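Local coordinates for uncharacterized conserved protein (PDB 3C2Q) that converts ornithine to proline with release of ammonia, acting as an NAD(+)-dependent ornithine cyclodeaminase, at residues B[137-148]-B[165-176]; B[239-247]-B[255-266]. All coordinates share one frame; numbering follows the deposited sequence.

Interaction 1 (B[137-148]-B[165-176])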
# COMPACT_ATOMS: atom_id res chain seq x y z
N GLY B 137 17.45 26.55 9.86
CA GLY B 137 16.63 26.57 8.68
C GLY B 137 16.14 25.18 8.27
O GLY B 137 16.24 24.22 9.02
N ILE B 138 15.56 25.11 7.09
CA ILE B 138 14.79 23.94 6.66
C ILE B 138 15.35 23.44 5.35
O ILE B 138 15.61 24.23 4.44
CB ILE B 138 13.28 24.29 6.44
CG1 ILE B 138 12.66 24.79 7.75
CG2 ILE B 138 12.50 23.05 5.83
CD1 ILE B 138 11.18 25.27 7.65
N ALA B 139 15.55 22.12 5.24
CA ALA B 139 15.83 21.52 3.94
C ALA B 139 14.64 20.68 3.47
O ALA B 139 13.95 20.04 4.30
CB ALA B 139 17.10 20.65 4.00
N ILE B 140 14.41 20.67 2.16
CA ILE B 140 13.39 19.82 1.52
C ILE B 140 14.08 18.74 0.76
O ILE B 140 15.06 18.99 0.01
CB ILE B 140 12.50 20.63 0.51
CG1 ILE B 140 11.73 21.76 1.20
CG2 ILE B 140 11.55 19.70 -0.30
CD1 ILE B 140 10.80 21.35 2.36
N VAL B 141 13.57 17.53 0.91
CA VAL B 141 14.03 16.42 0.12
C VAL B 141 12.80 16.03 -0.71
O VAL B 141 11.73 15.81 -0.15
CB VAL B 141 14.48 15.25 1.07
CG1 VAL B 141 14.90 14.05 0.29
CG2 VAL B 141 15.64 15.70 1.98
N GLY B 142 12.94 15.95 -2.04
CA GLY B 142 11.72 15.79 -2.83
C GLY B 142 11.83 14.90 -4.04
O GLY B 142 12.91 14.79 -4.64
N GLY B 143 10.72 14.25 -4.40
CA GLY B 143 10.68 13.45 -5.63
C GLY B 143 9.73 14.07 -6.64
O GLY B 143 8.96 14.98 -6.30
N PRO B 144 9.75 13.57 -7.88
CA PRO B 144 8.97 14.19 -8.94
C PRO B 144 7.45 14.14 -8.75
O PRO B 144 6.74 14.90 -9.41
CB PRO B 144 9.37 13.39 -10.19
CG PRO B 144 9.81 12.05 -9.66
CD PRO B 144 10.51 12.40 -8.37
N ALA B 145 6.94 13.29 -7.84
CA ALA B 145 5.50 13.29 -7.58
C ALA B 145 4.97 14.61 -7.06
O ALA B 145 3.78 14.91 -7.20
CB ALA B 145 5.09 12.13 -6.61
N ILE B 146 5.85 15.41 -6.45
CA ILE B 146 5.49 16.76 -6.04
C ILE B 146 4.92 17.47 -7.26
O ILE B 146 3.90 18.15 -7.15
CB ILE B 146 6.73 17.56 -5.53
CG1 ILE B 146 7.21 17.01 -4.18
CG2 ILE B 146 6.37 19.08 -5.37
CD1 ILE B 146 8.65 17.49 -3.86
N ILE B 147 5.58 17.30 -8.41
CA ILE B 147 5.17 18.00 -9.63
C ILE B 147 3.96 17.33 -10.26
O ILE B 147 2.96 17.99 -10.61
CB ILE B 147 6.33 18.10 -10.71
CG1 ILE B 147 7.65 18.54 -10.07
CG2 ILE B 147 5.92 19.07 -11.84
CD1 ILE B 147 7.55 19.87 -9.21
N HIS B 148 4.02 16.00 -10.38
CA HIS B 148 2.91 15.26 -10.99
C HIS B 148 1.59 15.50 -10.30
O HIS B 148 0.56 15.49 -10.97
CB HIS B 148 3.16 13.73 -11.01
CG HIS B 148 4.47 13.34 -11.60
ND1 HIS B 148 5.09 14.07 -12.60
CD2 HIS B 148 5.30 12.31 -11.30
CE1 HIS B 148 6.24 13.49 -12.91
NE2 HIS B 148 6.38 12.41 -12.14
N GLN B 165 15.86 26.55 2.94
CA GLN B 165 17.30 26.87 2.82
C GLN B 165 18.11 25.88 1.98
O GLN B 165 19.28 26.11 1.67
CB GLN B 165 17.91 27.06 4.21
CG GLN B 165 17.52 28.39 4.91
CD GLN B 165 16.02 28.56 5.17
OE1 GLN B 165 15.42 27.78 5.91
NE2 GLN B 165 15.41 29.58 4.55
N ALA B 166 17.50 24.76 1.58
CA ALA B 166 18.16 23.82 0.71
C ALA B 166 17.15 22.87 0.11
O ALA B 166 16.13 22.58 0.75
CB ALA B 166 19.27 23.00 1.49
N ILE B 167 17.45 22.39 -1.09
CA ILE B 167 16.66 21.31 -1.74
C ILE B 167 17.55 20.19 -2.23
O ILE B 167 18.52 20.42 -2.97
CB ILE B 167 15.81 21.83 -2.95
CG1 ILE B 167 14.75 22.83 -2.45
CG2 ILE B 167 15.12 20.62 -3.69
CD1 ILE B 167 13.77 23.30 -3.52
N LEU B 168 17.26 18.97 -1.79
CA LEU B 168 17.96 17.80 -2.25
C LEU B 168 16.97 16.98 -3.08
O LEU B 168 15.86 16.73 -2.62
CB LEU B 168 18.43 16.97 -1.06
CG LEU B 168 19.20 17.75 0.02
CD1 LEU B 168 19.65 16.78 1.09
CD2 LEU B 168 20.40 18.45 -0.61
N ALA B 169 17.35 16.60 -4.29
CA ALA B 169 16.40 15.92 -5.18
C ALA B 169 17.23 15.25 -6.25
O ALA B 169 18.46 15.11 -6.08
CB ALA B 169 15.40 16.94 -5.77
N GLY B 170 16.57 14.78 -7.31
CA GLY B 170 17.22 14.18 -8.45
C GLY B 170 16.88 14.96 -9.72
O GLY B 170 16.21 15.98 -9.67
N ASN B 171 17.29 14.40 -10.85
CA ASN B 171 17.04 14.94 -12.17
C ASN B 171 15.55 15.03 -12.43
O ASN B 171 15.08 15.97 -13.07
CB ASN B 171 17.66 14.03 -13.25
CG ASN B 171 17.67 14.69 -14.64
OD1 ASN B 171 18.31 15.70 -14.83
ND2 ASN B 171 17.00 14.08 -15.61
N ALA B 172 14.80 14.02 -11.97
CA ALA B 172 13.37 13.97 -12.29
C ALA B 172 12.59 15.13 -11.67
O ALA B 172 11.78 15.77 -12.36
CB ALA B 172 12.74 12.60 -11.95
N LEU B 173 12.82 15.43 -10.39
CA LEU B 173 12.18 16.58 -9.79
C LEU B 173 12.48 17.89 -10.56
O LEU B 173 11.57 18.65 -10.92
CB LEU B 173 12.57 16.77 -8.32
CG LEU B 173 11.96 18.06 -7.74
CD1 LEU B 173 10.42 17.96 -7.62
CD2 LEU B 173 12.51 18.44 -6.42
N ALA B 174 13.76 18.17 -10.75
CA ALA B 174 14.17 19.41 -11.43
C ALA B 174 13.63 19.49 -12.84
O ALA B 174 13.12 20.55 -13.24
CB ALA B 174 15.69 19.57 -11.43
N THR B 175 13.72 18.40 -13.59
CA THR B 175 13.34 18.46 -15.00
C THR B 175 11.82 18.51 -15.20
O THR B 175 11.36 19.15 -16.14
CB THR B 175 13.97 17.34 -15.89
OG1 THR B 175 13.52 16.04 -15.44
CG2 THR B 175 15.51 17.43 -15.84
N HIS B 176 11.04 17.85 -14.33
CA HIS B 176 9.58 18.02 -14.39
C HIS B 176 9.09 19.37 -13.91
O HIS B 176 8.11 19.89 -14.46
CB HIS B 176 8.79 16.86 -13.73
CG HIS B 176 8.95 15.55 -14.46
ND1 HIS B 176 8.51 15.35 -15.76
CD2 HIS B 176 9.49 14.37 -14.07
CE1 HIS B 176 8.77 14.11 -16.13
NE2 HIS B 176 9.39 13.50 -15.13
O HOH W 1 14.05 13.36 -6.36
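Leu173 of helix 171-183 and Ile147 of helix 145-148 meet: CD1 of Leu173 lies 3.7 Å from CG1 of Ile147, the two side chains crossing at about a right angle, and the same methyl reaches the CD1 of Ile146. With CG anti to the backbone N (chi1 175°), Leu173 also brings CD1 to the carbonyl O of Gly143. Beside this apolar patch, CB and CG of Pro144 rest on the CB of Ala172. The rings of His148 and His176 form a T-shaped pair, planes 70° apart: CE1 at the edge of His148 points at the face of His176, 3.6 Å from its CD2. Hydrogen bonds from outside, His148 ND1 with Ser186 OG and His176 ND1 with Glu179 OE1, help fix the rotation of the rings, and the carbonyl O of Pro144 lies over the centre of one face of the His148 ring.

The helices follow strands 138-142 and 166-170, which run parallel and are hydrogen-bonded from Ile140 N to Ala166 O (2.9 Å), Leu168 N to Ile140 O (2.8 Å) and Gly142 N to Leu168 O (3.1 Å). Next to Ala166, the bent side chain of Gln165 turns back, and its OE1 takes the N-H of Ile138 on a lone pair at 2.9 Å. Val141 and Leu168 share one face, packed against helix 283-292. These are neighbouring parallel strands of a Rossmann fold, the first leading through Gly143 and Pro144 into helix 145-148, the second into helix 171-183, with helix 152-160 in the connection between them; Asn171 and Ala172, at the start of helix 171-183, probably bind NAD(+).

Interaction 2 (B[239-247]-B[255-266])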
# COMPACT_ATOMS: atom_id res chain seq x y z
N ILE B 239 19.08 29.83 -3.10
CA ILE B 239 18.90 28.62 -2.29
C ILE B 239 19.66 27.50 -2.95
O ILE B 239 19.42 27.19 -4.09
CB ILE B 239 17.40 28.25 -2.14
CG1 ILE B 239 16.74 29.23 -1.20
CG2 ILE B 239 17.22 26.85 -1.50
CD1 ILE B 239 15.90 30.21 -1.87
N PRO B 240 20.61 26.89 -2.22
CA PRO B 240 21.41 25.83 -2.80
C PRO B 240 20.57 24.56 -3.01
O PRO B 240 19.63 24.30 -2.24
CB PRO B 240 22.46 25.56 -1.73
CG PRO B 240 21.83 25.95 -0.48
CD PRO B 240 20.98 27.16 -0.82
N TYR B 241 20.89 23.80 -4.04
CA TYR B 241 20.24 22.51 -4.25
C TYR B 241 21.30 21.50 -4.61
O TYR B 241 22.41 21.86 -5.06
CB TYR B 241 19.15 22.59 -5.32
CG TYR B 241 19.56 23.24 -6.63
CD1 TYR B 241 20.18 22.49 -7.62
CD2 TYR B 241 19.30 24.59 -6.88
CE1 TYR B 241 20.57 23.07 -8.82
CE2 TYR B 241 19.67 25.18 -8.08
CZ TYR B 241 20.32 24.42 -9.04
OH TYR B 241 20.70 24.98 -10.23
N VAL B 242 20.97 20.23 -4.40
CA VAL B 242 21.86 19.17 -4.79
C VAL B 242 20.99 18.21 -5.59
O VAL B 242 20.01 17.70 -5.05
CB VAL B 242 22.44 18.45 -3.53
CG1 VAL B 242 23.33 17.29 -3.93
CG2 VAL B 242 23.19 19.42 -2.61
N LEU B 243 21.32 18.01 -6.86
CA LEU B 243 20.59 17.08 -7.68
C LEU B 243 21.47 15.86 -7.89
O LEU B 243 22.52 15.94 -8.56
CB LEU B 243 20.22 17.71 -9.04
CG LEU B 243 19.38 18.99 -9.02
CD1 LEU B 243 19.10 19.42 -10.47
CD2 LEU B 243 18.07 18.80 -8.21
N ALA B 244 21.06 14.73 -7.30
CA ALA B 244 21.83 13.50 -7.40
C ALA B 244 21.39 12.72 -8.63
O ALA B 244 20.20 12.51 -8.82
CB ALA B 244 21.65 12.66 -6.13
N GLY B 245 22.36 12.34 -9.47
CA GLY B 245 22.10 11.50 -10.63
C GLY B 245 21.70 10.09 -10.23
O GLY B 245 22.02 9.65 -9.12
N SER B 246 20.95 9.41 -11.10
CA SER B 246 20.54 8.04 -10.82
C SER B 246 20.64 7.26 -12.11
O SER B 246 20.63 7.85 -13.21
CB SER B 246 19.13 8.02 -10.24
OG SER B 246 18.22 7.33 -11.07
N ILE B 247 20.72 5.94 -12.00
CA ILE B 247 20.76 5.07 -13.17
C ILE B 247 19.52 5.16 -14.10
O ILE B 247 19.58 4.71 -15.26
CB ILE B 247 21.00 3.60 -12.74
CG1 ILE B 247 19.96 3.17 -11.67
CG2 ILE B 247 22.45 3.44 -12.22
CD1 ILE B 247 19.98 1.64 -11.34
N ASP B 255 23.42 20.34 -14.16
CA ASP B 255 23.52 20.53 -12.71
C ASP B 255 23.63 19.21 -11.90
O ASP B 255 24.01 19.22 -10.73
CB ASP B 255 22.32 21.33 -12.16
CG ASP B 255 22.15 22.71 -12.82
OD1 ASP B 255 22.15 23.72 -12.08
OD2 ASP B 255 21.96 22.76 -14.05
N VAL B 256 23.28 18.08 -12.52
CA VAL B 256 23.18 16.80 -11.81
C VAL B 256 24.58 16.26 -11.49
O VAL B 256 25.47 16.27 -12.36
CB VAL B 256 22.36 15.80 -12.67
CG1 VAL B 256 22.53 14.34 -12.19
CG2 VAL B 256 20.85 16.21 -12.63
N ILE B 257 24.77 15.81 -10.24
CA ILE B 257 25.99 15.14 -9.82
C ILE B 257 25.82 13.66 -10.09
O ILE B 257 24.99 13.00 -9.44
CB ILE B 257 26.24 15.41 -8.31
CG1 ILE B 257 26.33 16.93 -8.08
CG2 ILE B 257 27.49 14.63 -7.79
CD1 ILE B 257 26.53 17.32 -6.63
N THR B 258 26.55 13.13 -11.07
CA THR B 258 26.36 11.74 -11.48
C THR B 258 27.04 10.71 -10.55
O THR B 258 26.63 9.57 -10.52
CB THR B 258 26.78 11.51 -12.94
OG1 THR B 258 28.18 11.80 -13.08
CG2 THR B 258 25.96 12.42 -13.89
N ASP B 259 28.04 11.11 -9.78
CA ASP B 259 28.69 10.14 -8.89
C ASP B 259 27.95 10.11 -7.55
O ASP B 259 27.83 11.11 -6.88
CB ASP B 259 30.16 10.45 -8.66
CG ASP B 259 30.84 9.33 -7.91
OD1 ASP B 259 31.41 8.42 -8.57
OD2 ASP B 259 30.71 9.31 -6.67
N SER B 260 27.46 8.94 -7.17
CA SER B 260 26.64 8.89 -5.98
C SER B 260 27.36 9.21 -4.70
O SER B 260 26.75 9.73 -3.79
CB SER B 260 25.89 7.58 -5.88
OG SER B 260 26.76 6.52 -5.68
N MSE B 261 28.67 8.93 -4.61
CA MSE B 261 29.38 9.26 -3.37
C MSE B 261 29.70 10.78 -3.24
O MSE B 261 29.59 11.37 -2.15
CB MSE B 261 30.62 8.35 -3.19
CG MSE B 261 30.27 6.83 -3.04
SE MSE B 261 29.03 6.51 -1.50
CE MSE B 261 27.24 6.54 -2.38
N VAL B 262 30.05 11.40 -4.35
CA VAL B 262 30.21 12.86 -4.39
C VAL B 262 28.87 13.51 -4.00
O VAL B 262 28.83 14.44 -3.18
CB VAL B 262 30.67 13.32 -5.81
CG1 VAL B 262 30.69 14.86 -5.95
CG2 VAL B 262 32.07 12.73 -6.17
N ALA B 263 27.76 13.02 -4.59
CA ALA B 263 26.42 13.56 -4.27
C ALA B 263 26.12 13.35 -2.80
O ALA B 263 25.71 14.28 -2.10
CB ALA B 263 25.34 12.90 -5.16
N GLN B 264 26.37 12.13 -2.31
CA GLN B 264 26.13 11.82 -0.91
C GLN B 264 26.85 12.77 0.06
O GLN B 264 26.25 13.27 1.02
CB GLN B 264 26.49 10.37 -0.59
CG GLN B 264 26.03 9.93 0.81
CD GLN B 264 26.54 8.56 1.22
OE1 GLN B 264 27.56 8.46 1.91
NE2 GLN B 264 25.85 7.51 0.79
N ASP B 265 28.15 12.99 -0.18
CA ASP B 265 28.97 13.87 0.67
C ASP B 265 28.44 15.29 0.70
O ASP B 265 28.37 15.90 1.76
CB ASP B 265 30.44 13.83 0.20
CG ASP B 265 31.10 12.48 0.43
OD1 ASP B 265 30.57 11.68 1.24
OD2 ASP B 265 32.14 12.20 -0.21
N LYS B 266 28.04 15.80 -0.46
CA LYS B 266 27.44 17.13 -0.57
C LYS B 266 26.09 17.22 0.16
O LYS B 266 25.80 18.21 0.83
CB LYS B 266 27.29 17.55 -2.04
CG LYS B 266 27.01 19.06 -2.19
CD LYS B 266 27.41 19.56 -3.56
CE LYS B 266 27.42 21.10 -3.63
NZ LYS B 266 27.40 21.49 -5.08
O HOH W 2 23.23 19.69 -8.15
O HOH W 3 24.44 8.99 -8.43
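Tyr241 holds CG between its backbone N and carbonyl carbon (chi1 51°), while Asp255 turns its CG to the side of its own N, and the phenol reaches the carboxylate. Tyr241 OH donates to Asp255 OD1 at 2.7 Å; the oxygen lies near the plane of the ring at its edge, yet the hydroxyl comes from above the carboxylate plane, 36° out of it. The second oxygen of Asp255 is taken by the backbone N of Ile217, which helps fix the carboxylate. A phenylalanine in place of Tyr241 would probably leave Asp255 OD1 without this donor and the carboxylate less firmly held.

The two backbones are joined by a single bridge: Ile257 N reaches Leu243 O at 2.8 Å, and Gly245 N reaches Ile257 O at 2.7 Å. Val256 CG1 presses on Gly245 CA at 3.3 Å, tighter than usual contact, and a CB here would probably be crowded by that methyl, Thr258 CA and Ile257 O. A water links Leu243 N to Asp255 O. Apolar contacts continue from Leu243 CB to Val256 CG2 and from Val242 CG1 to Ile257 CD1, while Ala244 CB meets Ala263 CB at 3.8 Å.

Strand 241-244, which borders strand 166-170 in the parallel sheet, thus packs against helix 230-237, which Tyr241 touches, and helix 260-271, met by Val242 and Ala244; residues 260-266, the first part of that helix, run roughly antiparallel to the strand, at 155°.

Interactions 1 and 2 come in series along the chain, their centres about 12 Å apart. Both belong to the six-stranded parallel sheet of the Rossmann-fold region: strand 166-170 lies between 138-142, its partner in interaction 1, and 241-244, an edge strand of the sheet within this chain. Main-chain bonds probably join the two directly, from Val242 N to Ile167 O and from Ala244 N to Ala169 O, each 2.9 Å. Val256 packs on Asn171, so the segment 255-266 borders the presumed NAD(+) site. Thr258 and Asp259 hydrogen-bond to Asp259 and Thr258 of another subunit, and Ile247 packs on His285 of that subunit, consistent with a presumed NAD(+) site close to a subunit interface.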